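Local coordinates for protein CaaX farnesyltransferase beta subunit Ram1 (Aspergillus fumigatus, PDB 4MBG) that probably supplies the peptide-binding, zinc-containing half of the enzyme that transfers farnesyl from farnesyl diphosphate to a cysteine near the C-terminus of target proteins, at residues S150-V155 with S178-A183; H199-Y204 with A254-V259; E248-G253 with G312-C317; Y368-G373 with A437-S442. All coordinates share one frame; numbering follows the deposited sequence.

Contact 1 of 4, residues S150-V155 with S178-A183; sequences SRPWMV and STFTAA. With K (potassium ion), chain J.
Thr-179 OG1 is gripped from two directions: by Arg-175 O, one turn back in its own helix, and by Leu-44 N of the alpha subunit. The methyl of the same residue faces Arg-151. Thr-179 CG2 lies 4.0 Å from Arg-151 NH2, a van der Waals contact, met obliquely, with a guanidinium whose hydrogen bonds go to the alpha subunit. Arg-151 NE bonds to Ala-45 O of the alpha subunit and NH2 to Leu-44 O of the same chain. The bend at chi3 (57°) turns the arginine end toward those carbonyls.

The rest of the contact is apolar. Phe-180 reaches back to helix 151-164 and meets it with its far carbons. Phe-180 CE1 is 3.6 Å from Pro-152 CB, which sits at the ring edge. Phe-180 CZ approaches Val-155 CB at 4.0 Å, the two side chains coming from opposite directions. Thr-179 CG2 lies over one face of the ring, toward the rim.

Helices 151-164 and 173-181 follow each other in the alpha-alpha toroid of the prenyltransferase beta subunits. Helix 151-164 turns Trp-153 toward the bound farnesyl diphosphate, while Pro-152 and Val-155 pack on Phe-180 of helix 173-181. Helix 200-213 packs on both: Ser-209 touches Val-155 and Phe-180, and Ala-206 touches Phe-180. A potassium ion is modelled 3.4 Å from Trp-153 NE1, with a water 3.2 Å from the ion. The distance is long and an indole N-H is a poor cation ligand, so this coordination is doubtful.

Contact 2 of 4, residues H199-Y204 with A254-V259; sequences HVASSY and AYCAMV. With FPP (farnesyl diphosphate), chain F.
Two helices of the alpha-alpha toroid run side by side here, 200-213 and 251-263, and Tyr-204 of one packs against Tyr-255 and Cys-256 of the other. Their short segments point the same general way, with axes 8.5 Å apart at closest and crossing at 43°. The pair forms part of the pocket for the end of the farnesyl chain.

Tyr-204 has the largest share of the contact. Its CG lies anti to the backbone N (chi1 167°), which sends the ring across to helix 251-263. Cys-256 SG sits over one face of that ring, 4.3 Å from its centroid, a sulfur-aromatic contact. Val-259 CG1 approaches Tyr-204 CD1 at 3.7 Å. The Tyr-255 ring meets the Tyr-204 ring obliquely, with planes at 59°. The two phenol oxygens, Tyr-204 OH and Tyr-255 OH, are hydrogen-bonded at 2.8 Å, and Tyr-255 OH also bonds to Ile-497 O. The buried Tyr-255 hydroxyl therefore has two polar partners.

Nearer the start of helix 200-213, Val-200 CG2 packs on Cys-256 CB at 3.8 Å. That helix start is capped by His-199, whose ND1 accepts from Ala-201 N at 3.0 Å, nearly in the imidazole plane.

The farnesyl terminus touches two residues of helix 251-263. Its methyl C15 is 3.9 Å from Cys-256 SG, and it lies at the edge of the Tyr-255 ring, 3.7 Å from Tyr-255 CE2.

Contact 3 of 4, residues E248-G253 with G312-C317; sequences EEDVRG and GAYAFC. With FPP (farnesyl diphosphate), chain F.
Val-251 and Tyr-314 make the apolar part of the contact. Val-251 CG2 lies 3.3 Å from Tyr-314 CD1, a tight approach. Val-251 chi1 of -55° puts CG1 anti to the carbonyl carbon and leaves CG2 between the backbone N and that carbon; CG2 also packs on Cys-317 CB. Cys-317 SG rests 3.7 Å from Arg-252 CA.

The polar link across the two segments runs through a water. It donates to Asp-250 OD2 at 2.8 Å and is hydrogen-bonded to Tyr-314 OH at 2.6 Å, lying in the plane of the tyrosine ring.

Ionic bonds order the start of helix 251-263 in the alpha-alpha toroid. Arg-252 grips the Asp-250 carboxylate side-on, NE to OD1 and NH2 to OD2. Arg-252 NH2 also bonds to Glu-248 OE2 at 2.7 Å. Asp-250 is the N-cap as well: its OD1 accepts from Gly-253 N besides Arg-252 NE.

Contacts with farnesyl diphosphate come from both helices. Ala-313 CB touches C8 of the chain at 3.3 Å and Cys-317 SG touches C12 at 3.4 Å. Arg-252 lays its CG and CD against C14. The hydroxyl of Tyr-314 stands beside the branch methyl C4, nearer the diphosphate.

Contact 4 of 4, residues Y368-G373 with A437-S442; sequences YSHWVG and ALTGLS. With FPP (farnesyl diphosphate), chain F.
This is close backbone packing of Ser-369 on Gly-440, beside the zinc site of the toroid. Helix 368-371 directly follows the zinc ligand Cys-367, and helix 431-444 carries the ligand His-433. The CA atoms of Ser-369 and Gly-440 are 4.3 Å apart. Gly-440 has no side chain, which lets Ser-369 CB come to 3.8 Å from Gly-440 CA and Ser-369 O to 3.4 Å from the same atom. Ser-369 OG turns instead to Gly-366 O.

Next to this, His-370 and Thr-439 lie side by side and point the same way. Thr-439 CG2 meets His-370 ND1 at 3.5 Å, while ND1 is hydrogen-bonded to Asn-374 ND2. Thr-439 OG1 bonds back to Cys-435 O.

The other sides of helix 368-371 serve the substrate. Trp-371 is sandwiched: FPP C9 lies 3.7 Å above one face and His-370 CD2 3.3 Å above the opposite face, both toward the rim. Trp-371 NE1 bonds to Tyr-432 OH. Tyr-368 OH donates to diphosphate oxygen O3B at 2.6 Å. Lys-362, Arg-359 and His-311 also bind the ligand.

Among the neighbouring helices, 403-413 packs on both partners, with Ile-410 against Ser-369 and Leu-441, and helix 151-164 meets Thr-439 through Leu-164.

In the fold
All four contacts are buried, at different distances from the centre of the chain: contact 1 is farthest, about 19 Å, and contact 4 nearest, about 7 Å. Contacts 2 and 3 share helix 251-263. Neighbours touch in sequence: Trp-153 of contact 1 packs on Tyr-204 of contact 2, Tyr-255 on Cys-317 of contact 3, and Phe-316 on His-370 of contact 4. Chemistry follows place. Contact 1 leans on the alpha subunit for its polar bonds. Contacts 2 and 3 present sulfur and aromatic groups to the farnesyl chain, and only contact 3 has a salt-bridge network and a water joining its segments. Contact 4, next to two zinc ligands, adds an indole against the chain and a tyrosine bond to the diphosphate.

Contact 1 of 4, residues S150-V155 with S178-A183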
# COMPACT_ATOMS: atom_id res chain seq x y z
N SER B 150 8.40 15.51 0.73
CA SER B 150 7.19 15.08 -0.00
C SER B 150 6.72 16.09 -1.04
O SER B 150 5.62 15.96 -1.59
CB SER B 150 6.02 14.81 0.96
OG SER B 150 6.33 13.80 1.89
N ARG B 151 7.52 17.12 -1.30
CA ARG B 151 7.04 18.13 -2.25
C ARG B 151 6.67 17.59 -3.64
O ARG B 151 5.67 18.02 -4.22
CB ARG B 151 8.01 19.33 -2.32
CG ARG B 151 7.91 20.24 -1.09
CD ARG B 151 8.80 21.49 -1.21
NE ARG B 151 8.45 22.25 -2.41
CZ ARG B 151 9.29 22.52 -3.40
NH1 ARG B 151 10.56 22.16 -3.33
NH2 ARG B 151 8.84 23.20 -4.46
N PRO B 152 7.42 16.61 -4.18
CA PRO B 152 7.00 16.07 -5.47
C PRO B 152 5.63 15.40 -5.38
O PRO B 152 4.83 15.52 -6.32
CB PRO B 152 8.11 15.08 -5.83
CG PRO B 152 9.36 15.72 -5.16
CD PRO B 152 8.81 16.21 -3.84
N TRP B 153 5.37 14.71 -4.27
CA TRP B 153 4.04 14.11 -4.07
C TRP B 153 2.95 15.17 -4.05
O TRP B 153 1.86 14.97 -4.61
CB TRP B 153 3.97 13.35 -2.75
CG TRP B 153 4.51 11.96 -2.78
CD1 TRP B 153 5.49 11.45 -1.97
CD2 TRP B 153 4.04 10.87 -3.58
NE1 TRP B 153 5.68 10.11 -2.24
CE2 TRP B 153 4.81 9.74 -3.23
CE3 TRP B 153 3.06 10.75 -4.58
CZ2 TRP B 153 4.63 8.50 -3.85
CZ3 TRP B 153 2.88 9.50 -5.19
CH2 TRP B 153 3.66 8.40 -4.82
N MET B 154 3.22 16.28 -3.38
CA MET B 154 2.21 17.33 -3.27
C MET B 154 1.83 17.84 -4.65
O MET B 154 0.66 18.06 -4.94
CB MET B 154 2.70 18.46 -2.36
CG MET B 154 2.84 17.97 -0.91
SD MET B 154 3.92 18.98 0.10
CE MET B 154 3.03 20.52 0.16
N VAL B 155 2.82 17.95 -5.53
CA VAL B 155 2.54 18.37 -6.91
C VAL B 155 1.69 17.31 -7.61
O VAL B 155 0.65 17.62 -8.21
CB VAL B 155 3.84 18.64 -7.69
CG1 VAL B 155 3.53 18.97 -9.17
CG2 VAL B 155 4.60 19.80 -7.03
N SER B 178 9.97 24.08 -13.61
CA SER B 178 10.74 24.84 -12.63
C SER B 178 10.89 24.06 -11.33
O SER B 178 11.96 24.02 -10.74
CB SER B 178 10.06 26.18 -12.35
OG SER B 178 10.71 26.86 -11.29
N THR B 179 9.81 23.43 -10.90
CA THR B 179 9.84 22.63 -9.68
C THR B 179 10.81 21.44 -9.75
O THR B 179 11.55 21.17 -8.81
CB THR B 179 8.45 22.08 -9.35
OG1 THR B 179 7.52 23.16 -9.30
CG2 THR B 179 8.44 21.35 -7.99
N PHE B 180 10.78 20.70 -10.84
CA PHE B 180 11.52 19.44 -10.86
C PHE B 180 12.95 19.59 -11.34
O PHE B 180 13.80 18.75 -11.08
CB PHE B 180 10.73 18.36 -11.60
CG PHE B 180 9.49 17.93 -10.85
CD1 PHE B 180 9.60 17.51 -9.54
CD2 PHE B 180 8.23 17.99 -11.44
CE1 PHE B 180 8.47 17.13 -8.80
CE2 PHE B 180 7.10 17.64 -10.72
CZ PHE B 180 7.22 17.20 -9.39
N THR B 181 13.23 20.70 -12.02
CA THR B 181 14.59 20.91 -12.53
C THR B 181 15.60 20.92 -11.39
O THR B 181 16.64 20.27 -11.46
CB THR B 181 14.68 22.22 -13.36
OG1 THR B 181 13.90 22.06 -14.55
CG2 THR B 181 16.11 22.50 -13.78
N ALA B 182 15.26 21.62 -10.31
CA ALA B 182 16.16 21.73 -9.18
C ALA B 182 16.21 20.45 -8.35
O ALA B 182 17.16 20.23 -7.60
CB ALA B 182 15.75 22.92 -8.30
N ALA B 183 15.20 19.60 -8.50
CA ALA B 183 15.09 18.39 -7.69
C ALA B 183 15.78 17.21 -8.35
O ALA B 183 15.99 16.17 -7.73
CB ALA B 183 13.62 18.06 -7.38
K K J . 6.64 7.41 -0.46
O HOH W 1 4.31 5.83 1.05

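Contact 2 of 4, residues H199-Y204 with A254-V259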
# COMPACT_ATOMS: atom_id res chain seq x y z
N HIS B 199 15.07 9.53 -5.04
CA HIS B 199 14.21 8.56 -4.36
C HIS B 199 13.17 8.08 -5.38
O HIS B 199 12.65 8.89 -6.16
CB HIS B 199 13.54 9.27 -3.16
CG HIS B 199 12.81 8.36 -2.22
ND1 HIS B 199 11.60 7.77 -2.55
CD2 HIS B 199 13.08 7.98 -0.95
CE1 HIS B 199 11.18 7.05 -1.52
NE2 HIS B 199 12.05 7.17 -0.53
N VAL B 200 12.88 6.79 -5.41
CA VAL B 200 11.96 6.30 -6.44
C VAL B 200 10.55 6.90 -6.32
O VAL B 200 9.88 7.07 -7.33
CB VAL B 200 11.83 4.75 -6.49
CG1 VAL B 200 13.15 4.14 -6.76
CG2 VAL B 200 11.22 4.17 -5.19
N ALA B 201 10.10 7.22 -5.10
CA ALA B 201 8.75 7.80 -4.96
C ALA B 201 8.68 9.24 -5.48
O ALA B 201 7.69 9.63 -6.13
CB ALA B 201 8.24 7.70 -3.51
N SER B 202 9.71 10.04 -5.19
CA SER B 202 9.82 11.38 -5.76
C SER B 202 9.90 11.31 -7.26
O SER B 202 9.33 12.15 -7.96
CB SER B 202 11.14 12.04 -5.33
OG SER B 202 11.35 11.86 -3.98
N SER B 203 10.67 10.35 -7.76
CA SER B 203 10.83 10.20 -9.20
C SER B 203 9.51 9.78 -9.88
O SER B 203 9.15 10.30 -10.94
CB SER B 203 11.96 9.21 -9.53
OG SER B 203 13.22 9.70 -9.08
N TYR B 204 8.79 8.87 -9.25
CA TYR B 204 7.47 8.45 -9.73
C TYR B 204 6.52 9.65 -9.75
O TYR B 204 5.83 9.91 -10.75
CB TYR B 204 6.97 7.36 -8.78
CG TYR B 204 5.52 6.95 -8.87
CD1 TYR B 204 5.11 5.88 -9.68
CD2 TYR B 204 4.58 7.55 -8.04
CE1 TYR B 204 3.77 5.46 -9.70
CE2 TYR B 204 3.24 7.14 -8.06
CZ TYR B 204 2.86 6.08 -8.89
OH TYR B 204 1.54 5.69 -8.89
N ALA B 254 9.64 -1.31 -5.66
CA ALA B 254 9.58 -2.02 -6.94
C ALA B 254 8.55 -1.41 -7.90
O ALA B 254 8.82 -1.18 -9.07
CB ALA B 254 9.31 -3.51 -6.72
N TYR B 255 7.34 -1.17 -7.42
CA TYR B 255 6.30 -0.54 -8.23
C TYR B 255 6.70 0.84 -8.77
O TYR B 255 6.56 1.11 -9.98
CB TYR B 255 4.99 -0.46 -7.42
CG TYR B 255 3.97 0.44 -8.07
CD1 TYR B 255 3.26 0.03 -9.18
CD2 TYR B 255 3.73 1.72 -7.56
CE1 TYR B 255 2.33 0.89 -9.79
CE2 TYR B 255 2.81 2.58 -8.15
CZ TYR B 255 2.14 2.17 -9.26
OH TYR B 255 1.24 3.05 -9.83
N CYS B 256 7.20 1.73 -7.90
CA CYS B 256 7.58 3.08 -8.34
C CYS B 256 8.73 3.00 -9.34
O CYS B 256 8.71 3.70 -10.36
CB CYS B 256 8.00 3.97 -7.16
SG CYS B 256 6.63 4.40 -6.06
N ALA B 257 9.72 2.14 -9.08
CA ALA B 257 10.85 1.99 -10.03
C ALA B 257 10.39 1.54 -11.41
O ALA B 257 10.84 2.05 -12.45
CB ALA B 257 11.92 1.01 -9.48
N MET B 258 9.50 0.55 -11.43
CA MET B 258 9.11 -0.02 -12.71
C MET B 258 8.15 0.89 -13.50
O MET B 258 8.17 0.88 -14.74
CB MET B 258 8.56 -1.44 -12.54
CG MET B 258 9.63 -2.46 -12.14
SD MET B 258 11.12 -2.47 -13.22
CE MET B 258 10.40 -2.74 -14.83
N VAL B 259 7.34 1.66 -12.80
CA VAL B 259 6.53 2.69 -13.48
C VAL B 259 7.42 3.74 -14.15
O VAL B 259 7.17 4.12 -15.30
CB VAL B 259 5.52 3.36 -12.52
CG1 VAL B 259 4.94 4.68 -13.14
CG2 VAL B 259 4.39 2.36 -12.19
C1 FPP F . 0.14 1.76 7.46
O1 FPP F . -0.16 2.99 8.06
C2 FPP F . 0.34 1.86 6.09
C3 FPP F . 1.29 1.03 5.27
C4 FPP F . 2.64 0.85 5.93
C5 FPP F . 1.31 1.45 3.78
C6 FPP F . 1.98 2.72 3.27
C7 FPP F . 2.09 2.98 1.88
C8 FPP F . 0.91 3.43 1.07
C10 FPP F . 0.06 4.49 1.70
C9 FPP F . 1.25 3.78 -0.38
C11 FPP F . 2.35 3.01 -1.11
C12 FPP F . 2.32 3.05 -2.51
C13 FPP F . 3.11 4.06 -3.32
C14 FPP F . 3.92 5.14 -2.65
C15 FPP F . 2.96 4.06 -4.81
PA FPP F . -1.35 3.14 9.07
O1A FPP F . -1.15 2.24 10.25
O2A FPP F . -1.30 4.59 9.45
O3A FPP F . -2.69 2.86 8.31
PB FPP F . -3.67 1.61 8.49
O1B FPP F . -4.26 1.59 9.87
O2B FPP F . -2.99 0.32 8.18
O3B FPP F . -4.73 1.92 7.45

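Contact 3 of 4, residues E248-G253 with G312-C317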
# COMPACT_ATOMS: atom_id res chain seq x y z
N GLU B 248 15.19 1.76 2.37
CA GLU B 248 14.46 0.52 2.57
C GLU B 248 14.12 -0.19 1.24
O GLU B 248 13.94 0.44 0.20
CB GLU B 248 13.15 0.78 3.33
CG GLU B 248 12.21 1.77 2.62
CD GLU B 248 12.39 3.25 3.04
OE1 GLU B 248 13.51 3.68 3.35
OE2 GLU B 248 11.39 4.00 3.04
N GLU B 249 14.02 -1.51 1.32
CA GLU B 249 13.53 -2.34 0.22
C GLU B 249 12.10 -2.79 0.51
O GLU B 249 11.85 -3.55 1.46
CB GLU B 249 14.40 -3.57 0.02
CG GLU B 249 13.88 -4.42 -1.14
CD GLU B 249 14.73 -5.62 -1.47
OE1 GLU B 249 15.76 -5.91 -0.78
OE2 GLU B 249 14.37 -6.28 -2.47
N ASP B 250 11.17 -2.33 -0.31
CA ASP B 250 9.77 -2.77 -0.13
C ASP B 250 9.08 -2.73 -1.47
O ASP B 250 9.66 -2.27 -2.46
CB ASP B 250 9.04 -1.97 0.98
CG ASP B 250 8.88 -0.48 0.67
OD1 ASP B 250 8.67 -0.10 -0.51
OD2 ASP B 250 8.93 0.32 1.63
N VAL B 251 7.86 -3.25 -1.52
CA VAL B 251 7.17 -3.41 -2.81
C VAL B 251 6.77 -2.07 -3.45
O VAL B 251 6.61 -1.98 -4.66
CB VAL B 251 5.94 -4.38 -2.73
CG1 VAL B 251 6.38 -5.74 -2.15
CG2 VAL B 251 4.85 -3.77 -1.96
N ARG B 252 6.59 -1.04 -2.63
CA ARG B 252 6.34 0.29 -3.14
C ARG B 252 7.57 0.71 -3.96
O ARG B 252 7.45 1.32 -5.02
CB ARG B 252 6.08 1.27 -1.97
CG ARG B 252 6.51 2.69 -2.31
CD ARG B 252 6.82 3.59 -1.12
NE ARG B 252 7.83 3.03 -0.23
CZ ARG B 252 8.64 3.74 0.55
NH1 ARG B 252 8.61 5.06 0.53
NH2 ARG B 252 9.50 3.11 1.35
N GLY B 253 8.76 0.34 -3.48
CA GLY B 253 9.99 0.64 -4.22
C GLY B 253 10.01 -0.03 -5.61
O GLY B 253 10.33 0.61 -6.62
N GLY B 312 -3.45 -3.46 1.91
CA GLY B 312 -3.96 -2.98 0.63
C GLY B 312 -3.02 -2.12 -0.21
O GLY B 312 -2.99 -2.25 -1.44
N ALA B 313 -2.24 -1.23 0.42
CA ALA B 313 -1.35 -0.38 -0.37
C ALA B 313 -0.29 -1.22 -1.10
O ALA B 313 0.07 -0.93 -2.24
CB ALA B 313 -0.67 0.61 0.52
N TYR B 314 0.20 -2.25 -0.43
CA TYR B 314 1.22 -3.10 -1.02
C TYR B 314 0.63 -4.12 -2.00
O TYR B 314 1.27 -4.52 -2.96
CB TYR B 314 2.00 -3.79 0.10
CG TYR B 314 2.77 -2.82 0.96
CD1 TYR B 314 3.62 -1.86 0.40
CD2 TYR B 314 2.66 -2.86 2.35
CE1 TYR B 314 4.35 -0.97 1.23
CE2 TYR B 314 3.39 -1.99 3.17
CZ TYR B 314 4.21 -1.04 2.60
OH TYR B 314 4.93 -0.19 3.42
N ALA B 315 -0.60 -4.54 -1.76
CA ALA B 315 -1.30 -5.35 -2.76
C ALA B 315 -1.40 -4.59 -4.08
O ALA B 315 -1.14 -5.15 -5.15
CB ALA B 315 -2.69 -5.77 -2.23
N PHE B 316 -1.77 -3.31 -4.01
CA PHE B 316 -1.84 -2.53 -5.24
C PHE B 316 -0.47 -2.48 -5.92
O PHE B 316 -0.35 -2.75 -7.12
CB PHE B 316 -2.30 -1.09 -5.03
CG PHE B 316 -2.21 -0.28 -6.30
CD1 PHE B 316 -3.17 -0.45 -7.30
CD2 PHE B 316 -1.13 0.56 -6.52
CE1 PHE B 316 -3.07 0.25 -8.50
CE2 PHE B 316 -1.02 1.28 -7.72
CZ PHE B 316 -1.99 1.12 -8.71
N CYS B 317 0.55 -2.11 -5.15
CA CYS B 317 1.89 -2.00 -5.72
C CYS B 317 2.34 -3.30 -6.41
O CYS B 317 2.89 -3.27 -7.51
CB CYS B 317 2.91 -1.62 -4.65
SG CYS B 317 2.72 0.09 -4.08
C1 FPP F . 0.14 1.76 7.46
O1 FPP F . -0.16 2.99 8.06
C2 FPP F . 0.34 1.86 6.09
C3 FPP F . 1.29 1.03 5.27
C4 FPP F . 2.64 0.85 5.93
C5 FPP F . 1.31 1.45 3.78
C6 FPP F . 1.98 2.72 3.27
C7 FPP F . 2.09 2.98 1.88
C8 FPP F . 0.91 3.43 1.07
C10 FPP F . 0.06 4.49 1.70
C9 FPP F . 1.25 3.78 -0.38
C11 FPP F . 2.35 3.01 -1.11
C12 FPP F . 2.32 3.05 -2.51
C13 FPP F . 3.11 4.06 -3.32
C14 FPP F . 3.92 5.14 -2.65
C15 FPP F . 2.96 4.06 -4.81
PA FPP F . -1.35 3.14 9.07
O1A FPP F . -1.15 2.24 10.25
O2A FPP F . -1.30 4.59 9.45
O3A FPP F . -2.69 2.86 8.31
PB FPP F . -3.67 1.61 8.49
O1B FPP F . -4.26 1.59 9.87
O2B FPP F . -2.99 0.32 8.18
O3B FPP F . -4.73 1.92 7.45
O HOH W 2 6.42 1.51 2.22

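Contact 4 of 4, residues Y368-G373 with A437-S442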
# COMPACT_ATOMS: atom_id res chain seq x y z
N TYR B 368 -7.86 4.26 0.56
CA TYR B 368 -7.85 2.89 0.07
C TYR B 368 -8.88 2.75 -1.05
O TYR B 368 -8.94 1.71 -1.69
CB TYR B 368 -8.11 1.86 1.19
CG TYR B 368 -7.01 1.93 2.23
CD1 TYR B 368 -5.68 1.97 1.83
CD2 TYR B 368 -7.29 2.05 3.57
CE1 TYR B 368 -4.62 2.10 2.77
CE2 TYR B 368 -6.24 2.18 4.54
CZ TYR B 368 -4.92 2.19 4.11
OH TYR B 368 -3.89 2.32 5.03
N SER B 369 -9.68 3.80 -1.28
CA SER B 369 -10.56 3.77 -2.44
C SER B 369 -9.72 3.56 -3.69
O SER B 369 -10.16 2.89 -4.65
CB SER B 369 -11.38 5.07 -2.54
OG SER B 369 -11.98 5.38 -1.29
N HIS B 370 -8.51 4.12 -3.69
CA HIS B 370 -7.55 3.78 -4.73
C HIS B 370 -6.76 2.50 -4.46
O HIS B 370 -6.77 1.57 -5.28
CB HIS B 370 -6.54 4.92 -4.97
CG HIS B 370 -5.37 4.47 -5.80
ND1 HIS B 370 -5.52 4.01 -7.09
CD2 HIS B 370 -4.06 4.33 -5.49
CE1 HIS B 370 -4.34 3.62 -7.55
NE2 HIS B 370 -3.44 3.82 -6.61
N TRP B 371 -6.07 2.43 -3.31
CA TRP B 371 -5.14 1.29 -3.14
C TRP B 371 -5.85 -0.05 -3.22
O TRP B 371 -5.37 -0.97 -3.90
CB TRP B 371 -4.33 1.39 -1.82
CG TRP B 371 -3.60 2.70 -1.71
CD1 TRP B 371 -3.84 3.71 -0.81
CD2 TRP B 371 -2.54 3.18 -2.56
NE1 TRP B 371 -2.99 4.77 -1.04
CE2 TRP B 371 -2.19 4.48 -2.11
CE3 TRP B 371 -1.85 2.63 -3.65
CZ2 TRP B 371 -1.18 5.26 -2.72
CZ3 TRP B 371 -0.86 3.38 -4.26
CH2 TRP B 371 -0.52 4.69 -3.78
N VAL B 372 -6.99 -0.16 -2.56
CA VAL B 372 -7.77 -1.40 -2.68
C VAL B 372 -8.63 -1.37 -3.94
O VAL B 372 -8.72 -2.37 -4.69
CB VAL B 372 -8.62 -1.64 -1.41
CG1 VAL B 372 -9.57 -2.83 -1.63
CG2 VAL B 372 -7.67 -1.94 -0.23
N GLY B 373 -9.27 -0.23 -4.19
CA GLY B 373 -10.25 -0.15 -5.27
C GLY B 373 -9.63 -0.51 -6.61
O GLY B 373 -10.21 -1.26 -7.40
N ALA B 437 -9.20 9.54 -2.87
CA ALA B 437 -10.65 9.31 -2.80
C ALA B 437 -11.25 9.58 -4.19
O ALA B 437 -12.11 8.86 -4.66
CB ALA B 437 -11.32 10.22 -1.76
N LEU B 438 -10.77 10.64 -4.84
CA LEU B 438 -11.30 10.92 -6.19
C LEU B 438 -10.89 9.84 -7.17
O LEU B 438 -11.63 9.51 -8.09
CB LEU B 438 -10.82 12.27 -6.69
CG LEU B 438 -11.38 13.49 -5.94
CD1 LEU B 438 -10.57 14.72 -6.35
CD2 LEU B 438 -12.87 13.70 -6.28
N THR B 439 -9.67 9.32 -7.02
CA THR B 439 -9.19 8.31 -7.95
C THR B 439 -10.09 7.08 -7.79
O THR B 439 -10.50 6.46 -8.78
CB THR B 439 -7.71 7.91 -7.64
OG1 THR B 439 -6.85 9.03 -7.93
CG2 THR B 439 -7.27 6.72 -8.50
N GLY B 440 -10.41 6.73 -6.54
CA GLY B 440 -11.31 5.60 -6.31
C GLY B 440 -12.72 5.83 -6.84
O GLY B 440 -13.35 4.93 -7.39
N LEU B 441 -13.22 7.05 -6.70
CA LEU B 441 -14.54 7.37 -7.22
C LEU B 441 -14.53 7.20 -8.75
O LEU B 441 -15.49 6.67 -9.35
CB LEU B 441 -14.95 8.79 -6.82
CG LEU B 441 -16.31 9.25 -7.38
CD1 LEU B 441 -17.47 8.33 -6.94
CD2 LEU B 441 -16.57 10.71 -6.93
N SER B 442 -13.45 7.61 -9.39
CA SER B 442 -13.36 7.43 -10.85
C SER B 442 -13.40 5.96 -11.23
O SER B 442 -14.09 5.57 -12.18
CB SER B 442 -12.12 8.10 -11.45
OG SER B 442 -12.13 7.91 -12.88
C1 FPP F . 0.14 1.76 7.46
O1 FPP F . -0.16 2.99 8.06
C2 FPP F . 0.34 1.86 6.09
C3 FPP F . 1.29 1.03 5.27
C4 FPP F . 2.64 0.85 5.93
C5 FPP F . 1.31 1.45 3.78
C6 FPP F . 1.98 2.72 3.27
C7 FPP F . 2.09 2.98 1.88
C8 FPP F . 0.91 3.43 1.07
C10 FPP F . 0.06 4.49 1.70
C9 FPP F . 1.25 3.78 -0.38
C11 FPP F . 2.35 3.01 -1.11
C12 FPP F . 2.32 3.05 -2.51
C13 FPP F . 3.11 4.06 -3.32
C14 FPP F . 3.92 5.14 -2.65
C15 FPP F . 2.96 4.06 -4.81
PA FPP F . -1.35 3.14 9.07
O1A FPP F . -1.15 2.24 10.25
O2A FPP F . -1.30 4.59 9.45
O3A FPP F . -2.69 2.86 8.31
PB FPP F . -3.67 1.61 8.49
O1B FPP F . -4.26 1.59 9.87
O2B FPP F . -2.99 0.32 8.18
O3B FPP F . -4.73 1.92 7.45